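PDB 4HWV: pectate lyase/Amb allergen from Acidovorax citrulli, which probably cleaves pectate, the de-esterified pectin of plant cell walls, by calcium-dependent elimination. Local coordinates for residues D227-A232 with V237-N242; F304-T309 with V324-N329. One frame throughout, in Å; residues are numbered along the deposited sequence.

Contact 1. Residues D227-A232 with V237-N242; sequences DLISVA and VWIDHN. With CA (calcium ion), chain C.
Ile229 and Ile239 face each other across the inside of the coil with their CA atoms 9.7 Å apart, and Val231 and Val237 follow at 8.6 Å, a spacing that leaves side chains, not backbone hydrogen bonds, to join the strands. The two isoleucines meet tip to tip, CD1 of Ile229 lying 4.1 Å from CD1 of Ile239. In both, CG1 stands anti to the carbonyl carbon (chi1 -57° in Ile229, -65° in Ile239) and the chain runs on extended to the methyl that touches. Nearer the turn, CG1 of Val231 comes within 4.3 Å of CG2 of Val237. Leu185 and Phe244 pack around these residues. Asp227 grips the calcium ion with both carboxylate oxygens, OD1 at 2.2 Å and OD2 at 2.4 Å from the metal; Asp278, Asp282 and three waters complete the site. On the far side, His241 ND1 donates to Asp240 OD2 at 2.7 Å, the oxygen lying in the imidazole plane but met from above the carboxylate plane, while Arg198 forms a salt bridge to that same oxygen. Across the interior the chemistry is therefore purely apolar; the buried carboxylates lie off it, Asp227 on the calcium, Asp240 on Arg198 and His241.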
ATOM      1  N   ASP A 227       4.291 -13.440 -11.307  1.00  3.81           N
ATOM      2  CA  ASP A 227       4.870 -13.718  -9.993  1.00  3.73           C
ATOM      3  C   ASP A 227       5.984 -12.720  -9.746  1.00  3.62           C
ATOM      4  O   ASP A 227       6.440 -12.066 -10.670  1.00  4.81           O
ATOM      5  CB  ASP A 227       5.541 -15.095 -10.008  1.00  4.56           C
ATOM      6  CG  ASP A 227       4.605 -16.206 -10.430  1.00  6.12           C
ATOM      7  OD1 ASP A 227       3.394 -16.124 -10.143  1.00  6.47           O
ATOM      8  OD2 ASP A 227       5.093 -17.185 -11.043  1.00  7.36           O
ATOM      9  N   LEU A 228       6.469 -12.603  -8.515  1.00  3.20           N
ATOM     10  CA  LEU A 228       7.696 -11.839  -8.322  1.00  3.32           C
ATOM     11  C   LEU A 228       8.903 -12.623  -8.861  1.00  3.02           C
ATOM     12  O   LEU A 228       9.802 -12.033  -9.468  1.00  3.88           O
ATOM     13  CB  LEU A 228       7.868 -11.412  -6.861  1.00  3.60           C
ATOM     14  CG  LEU A 228       6.836 -10.326  -6.485  1.00  3.85           C
ATOM     15  CD1 LEU A 228       6.688 -10.208  -4.972  1.00  4.38           C
ATOM     16  CD2 LEU A 228       7.218  -8.974  -7.092  1.00  5.10           C
ATOM     17  N   ILE A 229       8.922 -13.940  -8.638  1.00  3.20           N
ATOM     18  CA  ILE A 229       9.938 -14.815  -9.226  1.00  3.59           C
ATOM     19  C   ILE A 229       9.242 -16.090  -9.701  1.00  3.05           C
ATOM     20  O   ILE A 229       8.463 -16.703  -8.943  1.00  3.49           O
ATOM     21  CB  ILE A 229      11.050 -15.199  -8.214  1.00  3.68           C
ATOM     22  CG1 ILE A 229      11.731 -13.950  -7.617  1.00  4.78           C
ATOM     23  CG2 ILE A 229      12.088 -16.100  -8.891  1.00  4.50           C
ATOM     24  CD1 ILE A 229      12.728 -14.283  -6.511  1.00  5.40           C
ATOM     25  N   SER A 230       9.503 -16.472 -10.952  1.00  3.33           N
ATOM     26  CA  SER A 230       9.011 -17.735 -11.504  1.00  3.62           C
ATOM     27  C   SER A 230      10.204 -18.635 -11.755  1.00  3.64           C
ATOM     28  O   SER A 230      11.200 -18.199 -12.366  1.00  4.41           O
ATOM     29  CB  SER A 230       8.290 -17.501 -12.831  1.00  4.56           C
ATOM     30  OG  SER A 230       7.192 -16.608 -12.690  1.00  5.13           O
ATOM     31  N   VAL A 231      10.113 -19.884 -11.296  1.00  3.40           N
ATOM     32  CA  VAL A 231      11.193 -20.842 -11.454  1.00  3.73           C
ATOM     33  C   VAL A 231      10.664 -22.066 -12.210  1.00  3.36           C
ATOM     34  O   VAL A 231      10.278 -23.059 -11.599  1.00  4.23           O
ATOM     35  CB  VAL A 231      11.803 -21.247 -10.100  1.00  3.92           C
ATOM     36  CG1 VAL A 231      13.113 -21.998 -10.319  1.00  4.34           C
ATOM     37  CG2 VAL A 231      12.025 -20.009  -9.220  1.00  4.87           C
ATOM     38  N   ALA A 232      10.623 -21.965 -13.537  1.00  3.88           N
ATOM     39  CA  ALA A 232      10.109 -23.054 -14.373  1.00  4.38           C
ATOM     40  C   ALA A 232      11.220 -23.755 -15.147  1.00  4.22           C
ATOM     41  O   ALA A 232      11.046 -24.883 -15.595  1.00  5.20           O
ATOM     42  CB  ALA A 232       9.019 -22.521 -15.345  1.00  5.83           C
ATOM     43  N   VAL A 237      19.059 -22.811  -7.267  1.00  3.84           N
ATOM     44  CA  VAL A 237      18.591 -21.449  -7.060  1.00  3.71           C
ATOM     45  C   VAL A 237      18.500 -21.204  -5.562  1.00  3.58           C
ATOM     46  O   VAL A 237      17.852 -21.978  -4.852  1.00  4.18           O
ATOM     47  CB  VAL A 237      17.190 -21.230  -7.707  1.00  3.80           C
ATOM     48  CG1 VAL A 237      16.669 -19.839  -7.399  1.00  5.41           C
ATOM     49  CG2 VAL A 237      17.241 -21.460  -9.225  1.00  4.65           C
ATOM     50  N   TRP A 238      19.147 -20.137  -5.099  1.00  3.31           N
ATOM     51  CA  TRP A 238      19.162 -19.793  -3.688  1.00  2.47           C
ATOM     52  C   TRP A 238      18.588 -18.384  -3.526  1.00  3.05           C
ATOM     53  O   TRP A 238      19.161 -17.396  -4.028  1.00  3.97           O
ATOM     54  CB  TRP A 238      20.592 -19.858  -3.140  1.00  3.21           C
ATOM     55  CG  TRP A 238      20.680 -19.629  -1.647  1.00  3.17           C
ATOM     56  CD1 TRP A 238      19.805 -20.067  -0.684  1.00  3.98           C
ATOM     57  CD2 TRP A 238      21.702 -18.890  -0.957  1.00  2.62           C
ATOM     58  NE1 TRP A 238      20.235 -19.665   0.558  1.00  3.34           N
ATOM     59  CE2 TRP A 238      21.398 -18.942   0.422  1.00  2.60           C
ATOM     60  CE3 TRP A 238      22.860 -18.194  -1.373  1.00  3.84           C
ATOM     61  CZ2 TRP A 238      22.185 -18.299   1.388  1.00  3.43           C
ATOM     62  CZ3 TRP A 238      23.645 -17.572  -0.402  1.00  4.14           C
ATOM     63  CH2 TRP A 238      23.294 -17.612   0.950  1.00  4.23           C
ATOM     64  N   ILE A 239      17.437 -18.319  -2.858  1.00  3.06           N
ATOM     65  CA  ILE A 239      16.721 -17.072  -2.645  1.00  2.84           C
ATOM     66  C   ILE A 239      16.768 -16.832  -1.148  1.00  2.81           C
ATOM     67  O   ILE A 239      16.090 -17.519  -0.374  1.00  3.15           O
ATOM     68  CB  ILE A 239      15.265 -17.207  -3.152  1.00  3.30           C
ATOM     69  CG1 ILE A 239      15.281 -17.417  -4.673  1.00  4.15           C
ATOM     70  CG2 ILE A 239      14.418 -16.013  -2.722  1.00  4.41           C
ATOM     71  CD1 ILE A 239      13.964 -17.956  -5.227  1.00  5.13           C
ATOM     72  N   ASP A 240      17.594 -15.866  -0.746  1.00  2.91           N
ATOM     73  CA  ASP A 240      17.952 -15.718   0.659  1.00  3.00           C
ATOM     74  C   ASP A 240      17.894 -14.265   1.140  1.00  3.01           C
ATOM     75  O   ASP A 240      18.408 -13.358   0.475  1.00  3.78           O
ATOM     76  CB  ASP A 240      19.384 -16.240   0.860  1.00  3.73           C
ATOM     77  CG  ASP A 240      19.885 -16.034   2.280  1.00  3.68           C
ATOM     78  OD1 ASP A 240      19.476 -16.787   3.196  1.00  4.40           O
ATOM     79  OD2 ASP A 240      20.696 -15.095   2.473  1.00  4.40           O
ATOM     80  N   HIS A 241      17.292 -14.038   2.308  1.00  2.90           N
ATOM     81  CA  HIS A 241      17.314 -12.708   2.917  1.00  2.73           C
ATOM     82  C   HIS A 241      16.695 -11.643   2.014  1.00  2.68           C
ATOM     83  O   HIS A 241      17.218 -10.527   1.885  1.00  2.99           O
ATOM     84  CB  HIS A 241      18.740 -12.301   3.332  1.00  3.53           C
ATOM     85  CG  HIS A 241      19.164 -12.818   4.672  1.00  3.40           C
ATOM     86  ND1 HIS A 241      20.028 -13.879   4.817  1.00  4.08           N
ATOM     87  CD2 HIS A 241      18.901 -12.369   5.924  1.00  5.13           C
ATOM     88  CE1 HIS A 241      20.271 -14.071   6.107  1.00  5.08           C
ATOM     89  NE2 HIS A 241      19.591 -13.174   6.801  1.00  5.45           N
ATOM     90  N   ASN A 242      15.544 -11.972   1.421  1.00  2.87           N
ATOM     91  CA  ASN A 242      14.769 -10.998   0.653  1.00  3.57           C
ATOM     92  C   ASN A 242      13.442 -10.781   1.353  1.00  3.12           C
ATOM     93  O   ASN A 242      13.048 -11.554   2.242  1.00  3.54           O
ATOM     94  CB  ASN A 242      14.489 -11.488  -0.775  1.00  3.44           C
ATOM     95  CG  ASN A 242      15.753 -11.850  -1.511  1.00  2.97           C
ATOM     96  OD1 ASN A 242      16.503 -10.966  -1.943  1.00  3.89           O
ATOM     97  ND2 ASN A 242      16.003 -13.155  -1.659  1.00  3.54           N
TER
HETATM   98 CA    CA C 601       2.880 -18.010 -11.169  0.80 11.70          CA
HETATM   99  O   HOH W   1       1.354 -19.837 -12.346  1.00 42.90           O
HETATM  100  O   HOH W   2       4.101 -20.009 -12.471  1.00 24.34           O
HETATM  101  O   HOH W   3       2.833 -16.984 -13.609  1.00 17.81           O

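Contact 2. Residues F304-T309 with V324-N329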
ATOM      1  N   PHE A 304       3.024 -19.707  -2.831  1.00  3.59           N
ATOM      2  CA  PHE A 304       3.992 -20.587  -3.493  1.00  3.93           C
ATOM      3  C   PHE A 304       3.297 -21.771  -4.153  1.00  3.72           C
ATOM      4  O   PHE A 304       2.828 -22.684  -3.466  1.00  5.08           O
ATOM      5  CB  PHE A 304       5.027 -21.122  -2.491  1.00  4.70           C
ATOM      6  CG  PHE A 304       5.581 -20.072  -1.592  1.00  4.67           C
ATOM      7  CD1 PHE A 304       6.438 -19.110  -2.091  1.00  6.03           C
ATOM      8  CD2 PHE A 304       5.253 -20.044  -0.243  1.00  4.94           C
ATOM      9  CE1 PHE A 304       6.951 -18.107  -1.263  1.00  5.98           C
ATOM     10  CE2 PHE A 304       5.747 -19.059   0.590  1.00  5.94           C
ATOM     11  CZ  PHE A 304       6.605 -18.089   0.083  1.00  6.40           C
ATOM     12  N   LEU A 305       3.234 -21.752  -5.478  1.00  3.85           N
ATOM     13  CA  LEU A 305       2.728 -22.890  -6.224  1.00  4.42           C
ATOM     14  C   LEU A 305       3.932 -23.743  -6.606  1.00  4.34           C
ATOM     15  O   LEU A 305       4.788 -23.306  -7.392  1.00  4.94           O
ATOM     16  CB  LEU A 305       2.017 -22.411  -7.491  1.00  4.97           C
ATOM     17  CG  LEU A 305       1.330 -23.506  -8.313  1.00  6.44           C
ATOM     18  CD1 LEU A 305       0.098 -24.031  -7.581  1.00  7.28           C
ATOM     19  CD2 LEU A 305       0.928 -22.971  -9.669  1.00  7.46           C
ATOM     20  N   ILE A 306       4.033 -24.940  -6.013  1.00  4.09           N
ATOM     21  CA  ILE A 306       5.091 -25.886  -6.356  0.50  4.23           C
ATOM     22  C   ILE A 306       4.427 -26.981  -7.196  1.00  4.68           C
ATOM     23  O   ILE A 306       3.721 -27.832  -6.653  1.00  5.15           O
ATOM     24  CB  ILE A 306       5.773 -26.498  -5.096  0.50  4.40           C
ATOM     25  CG1 ILE A 306       6.201 -25.408  -4.092  0.50  4.88           C
ATOM     26  CG2 ILE A 306       6.960 -27.355  -5.519  0.50  4.63           C
ATOM     27  CD1 ILE A 306       7.143 -24.362  -4.681  0.50  4.33           C
ATOM     28  N   GLY A 307       4.612 -26.914  -8.515  1.00  4.95           N
ATOM     29  CA  GLY A 307       3.931 -27.815  -9.438  1.00  5.41           C
ATOM     30  C   GLY A 307       2.578 -27.258  -9.850  1.00  5.42           C
ATOM     31  O   GLY A 307       1.692 -27.062  -9.009  1.00  6.37           O
ATOM     32  N   GLY A 308       2.408 -26.984 -11.139  1.00  6.25           N
ATOM     33  CA  GLY A 308       1.220 -26.315 -11.629  1.00  7.33           C
ATOM     34  C   GLY A 308       0.071 -27.181 -12.114  1.00  7.03           C
ATOM     35  O   GLY A 308      -0.952 -26.621 -12.502  1.00  9.09           O
ATOM     36  N   THR A 309       0.223 -28.510 -12.128  1.00  6.16           N
ATOM     37  CA  THR A 309      -0.832 -29.382 -12.622  1.00  7.16           C
ATOM     38  C   THR A 309      -0.854 -30.768 -11.968  1.00  7.17           C
ATOM     39  O   THR A 309       0.179 -31.338 -11.643  1.00  7.27           O
ATOM     40  CB  THR A 309      -0.719 -29.580 -14.151  1.00  8.92           C
ATOM     41  OG1 THR A 309      -1.748 -30.472 -14.583  1.00  9.86           O
ATOM     42  CG2 THR A 309       0.629 -30.148 -14.552  1.00 10.14           C
ATOM     43  N   VAL A 324      12.478 -28.493  -3.392  1.00  3.61           N
ATOM     44  CA  VAL A 324      12.507 -27.148  -2.823  1.00  3.70           C
ATOM     45  C   VAL A 324      12.632 -27.245  -1.303  1.00  3.27           C
ATOM     46  O   VAL A 324      11.963 -28.073  -0.658  1.00  4.74           O
ATOM     47  CB  VAL A 324      11.214 -26.354  -3.154  1.00  4.21           C
ATOM     48  CG1 VAL A 324      11.327 -24.920  -2.663  1.00  5.16           C
ATOM     49  CG2 VAL A 324      10.943 -26.379  -4.643  1.00  5.22           C
ATOM     50  N   THR A 325      13.509 -26.417  -0.732  1.00  3.91           N
ATOM     51  CA  THR A 325      13.633 -26.284   0.715  1.00  3.80           C
ATOM     52  C   THR A 325      13.230 -24.876   1.136  1.00  3.60           C
ATOM     53  O   THR A 325      13.711 -23.897   0.557  1.00  4.92           O
ATOM     54  CB  THR A 325      15.086 -26.490   1.148  1.00  4.25           C
ATOM     55  OG1 THR A 325      15.558 -27.774   0.690  1.00  4.23           O
ATOM     56  CG2 THR A 325      15.212 -26.377   2.662  1.00  4.85           C
ATOM     57  N   PHE A 326      12.363 -24.778   2.137  1.00  3.50           N
ATOM     58  CA  PHE A 326      12.015 -23.489   2.766  1.00  3.39           C
ATOM     59  C   PHE A 326      12.474 -23.539   4.219  1.00  3.55           C
ATOM     60  O   PHE A 326      12.001 -24.382   4.982  1.00  4.76           O
ATOM     61  CB  PHE A 326      10.489 -23.276   2.852  1.00  4.50           C
ATOM     62  CG  PHE A 326       9.785 -23.037   1.541  1.00  4.55           C
ATOM     63  CD1 PHE A 326       9.378 -24.110   0.742  1.00  4.95           C
ATOM     64  CD2 PHE A 326       9.437 -21.742   1.166  1.00  4.36           C
ATOM     65  CE1 PHE A 326       8.651 -23.898  -0.430  1.00  5.71           C
ATOM     66  CE2 PHE A 326       8.710 -21.520  -0.010  1.00  4.91           C
ATOM     67  CZ  PHE A 326       8.313 -22.608  -0.808  1.00  5.22           C
ATOM     68  N   HIS A 327      13.338 -22.615   4.638  1.00  3.25           N
ATOM     69  CA  HIS A 327      13.671 -22.550   6.052  1.00  3.69           C
ATOM     70  C   HIS A 327      13.987 -21.142   6.520  1.00  3.57           C
ATOM     71  O   HIS A 327      14.534 -20.328   5.769  1.00  3.96           O
ATOM     72  CB  HIS A 327      14.795 -23.543   6.449  1.00  4.37           C
ATOM     73  CG  HIS A 327      16.166 -23.174   5.981  1.00  4.69           C
ATOM     74  ND1 HIS A 327      17.000 -22.343   6.699  1.00  5.07           N
ATOM     75  CD2 HIS A 327      16.872 -23.571   4.897  1.00  5.01           C
ATOM     76  CE1 HIS A 327      18.166 -22.246   6.076  1.00  5.50           C
ATOM     77  NE2 HIS A 327      18.112 -22.978   4.975  1.00  5.65           N
ATOM     78  N   GLY A 328      13.634 -20.871   7.774  1.00  3.63           N
ATOM     79  CA  GLY A 328      13.947 -19.599   8.394  1.00  3.81           C
ATOM     80  C   GLY A 328      13.119 -18.444   7.879  1.00  3.65           C
ATOM     81  O   GLY A 328      13.453 -17.284   8.106  1.00  4.13           O
ATOM     82  N   ASN A 329      12.026 -18.739   7.176  1.00  3.35           N
ATOM     83  CA  ASN A 329      11.218 -17.669   6.607  1.00  3.95           C
ATOM     84  C   ASN A 329      10.124 -17.214   7.553  1.00  4.12           C
ATOM     85  O   ASN A 329       9.643 -17.991   8.393  1.00  4.92           O
ATOM     86  CB  ASN A 329      10.576 -18.117   5.287  1.00  4.83           C
ATOM     87  CG  ASN A 329      11.604 -18.585   4.264  1.00  3.78           C
ATOM     88  OD1 ASN A 329      12.365 -17.785   3.724  1.00  4.27           O
ATOM     89  ND2 ASN A 329      11.628 -19.888   3.996  1.00  3.89           N
TER
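Phe304 and Phe326 meet because each swings its ring anti to its own carbonyl carbon (chi1 -46° and -70°), which carries both rings from the two facing segments into the space between them. The edge of Phe326 is presented to a face of Phe304 in a T-shaped pair, with ring centroids 4.9 Å apart and planes inclined at 59°. Phe326 CE2 sits over the centre of the Phe304 ring, 3.6 Å above its plane, and is nearly equidistant from the six ring carbons; its neighbour CZ leans toward CG and CB of Phe304. Ile306 fills the next layer. In one of its two modelled conformers, its CD1 reaches the rim of Phe326 near the ring plane, 4.4 Å from CZ, while its CG2 meets CG2 of Val324 at 4.2 Å. Leu292, Val283, Val346 and Leu348 from adjacent coils pack against the same side chains. From the same strand as Ile306, the backbone N of Leu305 donates to OD1 of Asp282, a calcium ligand, linking this wall to the metal site. Inward-pointing aromatic and aliphatic residues from two faces of one coil, packed against their counterparts in neighbouring coils, are what is expected of the right-handed parallel beta-helix of the pectate lyases.

Overall arrangement
Both contacts belong to the buried interior of the parallel beta-helix, their centres 10 Å apart and their nearest atoms about 6 Å apart without touching. Strands 237-240 and 324-327 are parallel members of the same face, each paired with 290-293 between them, whereas 229-234 and 302-306 lie along another face, with 281-283 between them. Contact 1 is aliphatic throughout; contact 2 replaces the isoleucine pair with an edge-to-face phenylalanine pair and buries somewhat more surface, 176 against 140 Å². Their relation to the calcium differs too: 227-232 supplies a ligand directly, while 304-309 touches the site indirectly, through another ligand's carboxylate.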